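Local coordinates for protein beta-1,4-galactanase (PDB 1HJS) that hydrolyses the beta-1,4-galactosidic linkages of type I arabinogalactans as a family 53 glycoside hydrolase, at residues V130-L141 with I153-I164. Sequence-based numbering, arbitrary orientation.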
loop_
_atom_site.group_PDB
_atom_site.type_symbol
_atom_site.label_atom_id
_atom_site.label_comp_id
_atom_site.label_asym_id
_atom_site.label_seq_id
_atom_site.Cartn_x
_atom_site.Cartn_y
_atom_site.Cartn_z
ATOM N N VAL A 130 -3.504 -9.078 0.372
ATOM C CA VAL A 130 -4.183 -8.586 -0.818
ATOM C C VAL A 130 -5.152 -7.504 -0.368
ATOM O O VAL A 130 -6.002 -7.754 0.481
ATOM C CB VAL A 130 -5.006 -9.686 -1.534
ATOM C CG1 VAL A 130 -5.812 -9.069 -2.675
ATOM C CG2 VAL A 130 -4.081 -10.771 -2.071
ATOM N N SER A 131 -5.014 -6.295 -0.904
ATOM C CA SER A 131 -5.948 -5.244 -0.536
ATOM C C SER A 131 -6.977 -5.162 -1.648
ATOM O O SER A 131 -6.630 -5.157 -2.830
ATOM C CB SER A 131 -5.246 -3.885 -0.365
ATOM O OG SER A 131 -4.811 -3.341 -1.600
ATOM N N ILE A 132 -8.250 -5.142 -1.270
ATOM C CA ILE A 132 -9.314 -5.027 -2.252
ATOM C C ILE A 132 -9.618 -3.538 -2.407
ATOM O O ILE A 132 -10.574 -3.008 -1.832
ATOM C CB ILE A 132 -10.574 -5.823 -1.814
ATOM C CG1 ILE A 132 -10.924 -5.519 -0.357
ATOM C CG2 ILE A 132 -10.311 -7.316 -1.981
ATOM C CD1 ILE A 132 -12.135 -6.285 0.154
ATOM N N GLY A 133 -8.764 -2.877 -3.183
ATOM C CA GLY A 133 -8.894 -1.455 -3.426
ATOM C C GLY A 133 -7.719 -0.691 -2.831
ATOM O O GLY A 133 -7.030 -1.187 -1.938
ATOM N N ASN A 134 -7.486 0.518 -3.328
ATOM C CA ASN A 134 -6.404 1.359 -2.826
ATOM C C ASN A 134 -7.016 2.678 -2.371
ATOM O O ASN A 134 -7.635 3.383 -3.171
ATOM C CB ASN A 134 -5.372 1.628 -3.928
ATOM C CG ASN A 134 -4.167 2.411 -3.419
ATOM O OD1 ASN A 134 -3.261 1.851 -2.799
ATOM N ND2 ASN A 134 -4.163 3.713 -3.667
ATOM N N GLU A 135 -6.843 2.999 -1.090
ATOM C CA GLU A 135 -7.380 4.229 -0.499
ATOM C C GLU A 135 -8.828 4.461 -0.924
ATOM O O GLU A 135 -9.156 5.497 -1.500
ATOM C CB GLU A 135 -6.521 5.435 -0.897
ATOM C CG GLU A 135 -5.059 5.309 -0.477
ATOM C CD GLU A 135 -4.289 6.610 -0.614
ATOM O OE1 GLU A 135 -4.701 7.457 -1.430
ATOM O OE2 GLU A 135 -3.266 6.782 0.083
ATOM N N ILE A 136 -9.694 3.501 -0.612
ATOM C CA ILE A 136 -11.097 3.598 -1.000
ATOM C C ILE A 136 -11.958 4.377 -0.009
ATOM O O ILE A 136 -13.124 4.046 0.217
ATOM C CB ILE A 136 -11.700 2.190 -1.221
ATOM C CG1 ILE A 136 -11.530 1.329 0.035
ATOM C CG2 ILE A 136 -11.017 1.524 -2.410
ATOM C CD1 ILE A 136 -12.210 -0.038 -0.070
ATOM N N ARG A 137 -11.375 5.431 0.559
ATOM C CA ARG A 137 -12.055 6.285 1.533
ATOM C C ARG A 137 -13.278 6.994 0.942
ATOM O O ARG A 137 -14.204 7.369 1.669
ATOM C CB ARG A 137 -11.074 7.325 2.062
ATOM C CG ARG A 137 -11.610 8.181 3.187
ATOM C CD ARG A 137 -10.888 9.517 3.169
ATOM N NE ARG A 137 -11.515 10.448 2.247
ATOM C CZ ARG A 137 -10.904 11.490 1.692
ATOM N NH1 ARG A 137 -9.626 11.742 1.947
ATOM N NH2 ARG A 137 -11.589 12.302 0.902
ATOM N N ALA A 138 -13.269 7.203 -0.368
ATOM C CA ALA A 138 -14.400 7.837 -1.038
ATOM C C ALA A 138 -15.066 6.785 -1.926
ATOM O O ALA A 138 -15.767 7.105 -2.885
ATOM C CB ALA A 138 -13.928 9.027 -1.870
ATOM N N GLY A 139 -14.829 5.518 -1.593
ATOM C CA GLY A 139 -15.405 4.424 -2.350
ATOM C C GLY A 139 -14.488 3.917 -3.446
ATOM O O GLY A 139 -13.281 4.203 -3.456
ATOM N N LEU A 140 -15.062 3.161 -4.373
ATOM C CA LEU A 140 -14.309 2.601 -5.489
ATOM C C LEU A 140 -15.241 2.439 -6.678
ATOM O O LEU A 140 -16.454 2.605 -6.543
ATOM C CB LEU A 140 -13.744 1.228 -5.113
ATOM C CG LEU A 140 -14.771 0.093 -4.978
ATOM C CD1 LEU A 140 -14.045 -1.249 -4.965
ATOM C CD2 LEU A 140 -15.596 0.276 -3.711
ATOM N N LEU A 141 -14.672 2.118 -7.838
ATOM C CA LEU A 141 -15.458 1.899 -9.049
ATOM C C LEU A 141 -16.582 2.928 -9.181
ATOM O O LEU A 141 -17.761 2.581 -9.195
ATOM C CB LEU A 141 -16.038 0.477 -9.016
ATOM C CG LEU A 141 -14.961 -0.617 -8.952
ATOM C CD1 LEU A 141 -15.562 -1.943 -8.523
ATOM C CD2 LEU A 141 -14.296 -0.742 -10.306
ATOM N N ILE A 153 -21.004 -0.093 -1.987
ATOM C CA ILE A 153 -19.625 -0.297 -1.551
ATOM C C ILE A 153 -19.489 -1.617 -0.793
ATOM O O ILE A 153 -18.597 -2.418 -1.077
ATOM C CB ILE A 153 -19.160 0.858 -0.641
ATOM C CG1 ILE A 153 -19.133 2.162 -1.443
ATOM C CG2 ILE A 153 -17.779 0.550 -0.066
ATOM C CD1 ILE A 153 -18.828 3.385 -0.607
ATOM N N ALA A 154 -20.379 -1.844 0.168
ATOM C CA ALA A 154 -20.339 -3.076 0.948
ATOM C C ALA A 154 -20.504 -4.286 0.031
ATOM O O ALA A 154 -19.808 -5.289 0.178
ATOM C CB ALA A 154 -21.441 -3.067 2.009
ATOM N N ARG A 155 -21.428 -4.180 -0.920
ATOM C CA ARG A 155 -21.689 -5.265 -1.853
ATOM C C ARG A 155 -20.476 -5.549 -2.735
ATOM O O ARG A 155 -20.105 -6.707 -2.954
ATOM C CB ARG A 155 -22.895 -4.914 -2.721
ATOM C CG ARG A 155 -23.195 -5.924 -3.802
ATOM C CD ARG A 155 -24.566 -6.546 -3.603
ATOM N NE ARG A 155 -25.265 -6.683 -4.878
ATOM C CZ ARG A 155 -26.264 -5.902 -5.275
ATOM N NH1 ARG A 155 -26.703 -4.918 -4.495
ATOM N NH2 ARG A 155 -26.815 -6.096 -6.462
ATOM N N LEU A 156 -19.862 -4.488 -3.244
ATOM C CA LEU A 156 -18.690 -4.638 -4.093
ATOM C C LEU A 156 -17.537 -5.282 -3.323
ATOM O O LEU A 156 -16.905 -6.224 -3.811
ATOM C CB LEU A 156 -18.264 -3.272 -4.648
ATOM C CG LEU A 156 -19.207 -2.647 -5.684
ATOM C CD1 LEU A 156 -18.798 -1.203 -5.951
ATOM C CD2 LEU A 156 -19.168 -3.461 -6.975
ATOM N N LEU A 157 -17.268 -4.784 -2.119
ATOM C CA LEU A 157 -16.180 -5.330 -1.311
ATOM C C LEU A 157 -16.440 -6.792 -0.943
ATOM O O LEU A 157 -15.507 -7.601 -0.880
ATOM C CB LEU A 157 -15.970 -4.478 -0.053
ATOM C CG LEU A 157 -15.472 -3.055 -0.344
ATOM C CD1 LEU A 157 -15.345 -2.272 0.950
ATOM C CD2 LEU A 157 -14.128 -3.116 -1.061
ATOM N N HIS A 158 -17.706 -7.136 -0.715
ATOM C CA HIS A 158 -18.062 -8.518 -0.385
ATOM C C HIS A 158 -17.715 -9.412 -1.574
ATOM O O HIS A 158 -17.167 -10.504 -1.408
ATOM C CB HIS A 158 -19.561 -8.626 -0.074
ATOM C CG HIS A 158 -20.016 -10.017 0.253
ATOM N ND1 HIS A 158 -19.695 -10.649 1.437
ATOM C CD2 HIS A 158 -20.764 -10.897 -0.452
ATOM C CE1 HIS A 158 -20.230 -11.858 1.447
ATOM N NE2 HIS A 158 -20.884 -12.033 0.313
ATOM N N SER A 159 -18.033 -8.939 -2.777
ATOM C CA SER A 159 -17.751 -9.689 -3.994
ATOM C C SER A 159 -16.253 -9.854 -4.211
ATOM O O SER A 159 -15.792 -10.935 -4.580
ATOM C CB SER A 159 -18.368 -8.990 -5.205
ATOM O OG SER A 159 -19.784 -9.006 -5.128
ATOM N N ALA A 160 -15.499 -8.778 -3.989
ATOM C CA ALA A 160 -14.047 -8.814 -4.156
ATOM C C ALA A 160 -13.430 -9.793 -3.161
ATOM O O ALA A 160 -12.588 -10.614 -3.519
ATOM C CB ALA A 160 -13.456 -7.417 -3.951
ATOM N N ALA A 161 -13.854 -9.700 -1.907
ATOM C CA ALA A 161 -13.338 -10.581 -0.869
ATOM C C ALA A 161 -13.574 -12.045 -1.229
ATOM O O ALA A 161 -12.675 -12.874 -1.103
ATOM C CB ALA A 161 -13.993 -10.264 0.465
ATOM N N TRP A 162 -14.779 -12.367 -1.682
ATOM C CA TRP A 162 -15.065 -13.749 -2.032
ATOM C C TRP A 162 -14.421 -14.195 -3.334
ATOM O O TRP A 162 -14.309 -15.387 -3.595
ATOM C CB TRP A 162 -16.572 -14.001 -2.024
ATOM C CG TRP A 162 -17.035 -14.156 -0.617
ATOM C CD1 TRP A 162 -17.406 -13.161 0.243
ATOM C CD2 TRP A 162 -17.018 -15.364 0.155
ATOM N NE1 TRP A 162 -17.611 -13.673 1.505
ATOM C CE2 TRP A 162 -17.380 -15.022 1.478
ATOM C CE3 TRP A 162 -16.725 -16.702 -0.144
ATOM C CZ2 TRP A 162 -17.457 -15.971 2.502
ATOM C CZ3 TRP A 162 -16.800 -17.645 0.874
ATOM C CH2 TRP A 162 -17.163 -17.273 2.181
ATOM N N GLY A 163 -13.986 -13.237 -4.144
ATOM C CA GLY A 163 -13.296 -13.589 -5.371
ATOM C C GLY A 163 -11.973 -14.198 -4.931
ATOM O O GLY A 163 -11.425 -15.086 -5.584
ATOM N N ILE A 164 -11.462 -13.714 -3.802
ATOM C CA ILE A 164 -10.212 -14.216 -3.237
ATOM C C ILE A 164 -10.472 -15.549 -2.538
ATOM O O ILE A 164 -9.770 -16.537 -2.774
ATOM C CB ILE A 164 -9.627 -13.239 -2.188
ATOM C CG1 ILE A 164 -9.246 -11.914 -2.856
ATOM C CG2 ILE A 164 -8.411 -13.861 -1.513
ATOM C CD1 ILE A 164 -8.196 -12.058 -3.931
#
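The strand-helix layer of a (beta/alpha)8 barrel is reduced here to one unit: I132 and V130 of the fourth barrel strand point outward onto A160, L157 and I164 of helix 150-165, which returns along the outside of the barrel. Strand 130-132 and helix 153-164 run nearly antiparallel, at 154°, with their axes 9.1 Å apart at closest. That is the geometry of a TIM barrel of clan GH-A, in which each strand is followed by a helix that packs back over the sheet.

I132 divides its two branches between neighbouring turns of the helix. CG2 of I132 presses on CB of A160 at 3.7 Å, the small side chain of A160 being consistent with the close approach of strand and helix here. The other branch, with CG1 tucked over the backbone and flanked by N and C (chi1 48°), carries CD1 of I132 across to CD2 of L157 at 3.9 Å. Truncation of I132 to an alanine would probably open a gap beside A160 and deprive L157 of one wall of its packing. Two residues earlier in the strand, CG1 of V130 meets CD1 of I164 at 4.0 Å.

Beyond the strand the chain turns through E135, the probable proton donor, whose side chain takes no part in this packing, and comes back to the helix at I136. CD1 of I136 and CD2 of L157 meet tip to tip at 3.8 Å; W191 of helix 185-196 touches both residues. The same L157 methyl lies 3.6 Å from the carbonyl O of I132, wedged between strand end and loop. The CD2 methyl of L140 then lies alongside CD1 of L156, the two side chains running in opposing senses, while CD1 of L141 reaches CD1 of L156 at 4.2 Å. CD1 of I153 rests on CA of G139, at a backbone conformation that by itself calls for a residue without a side chain.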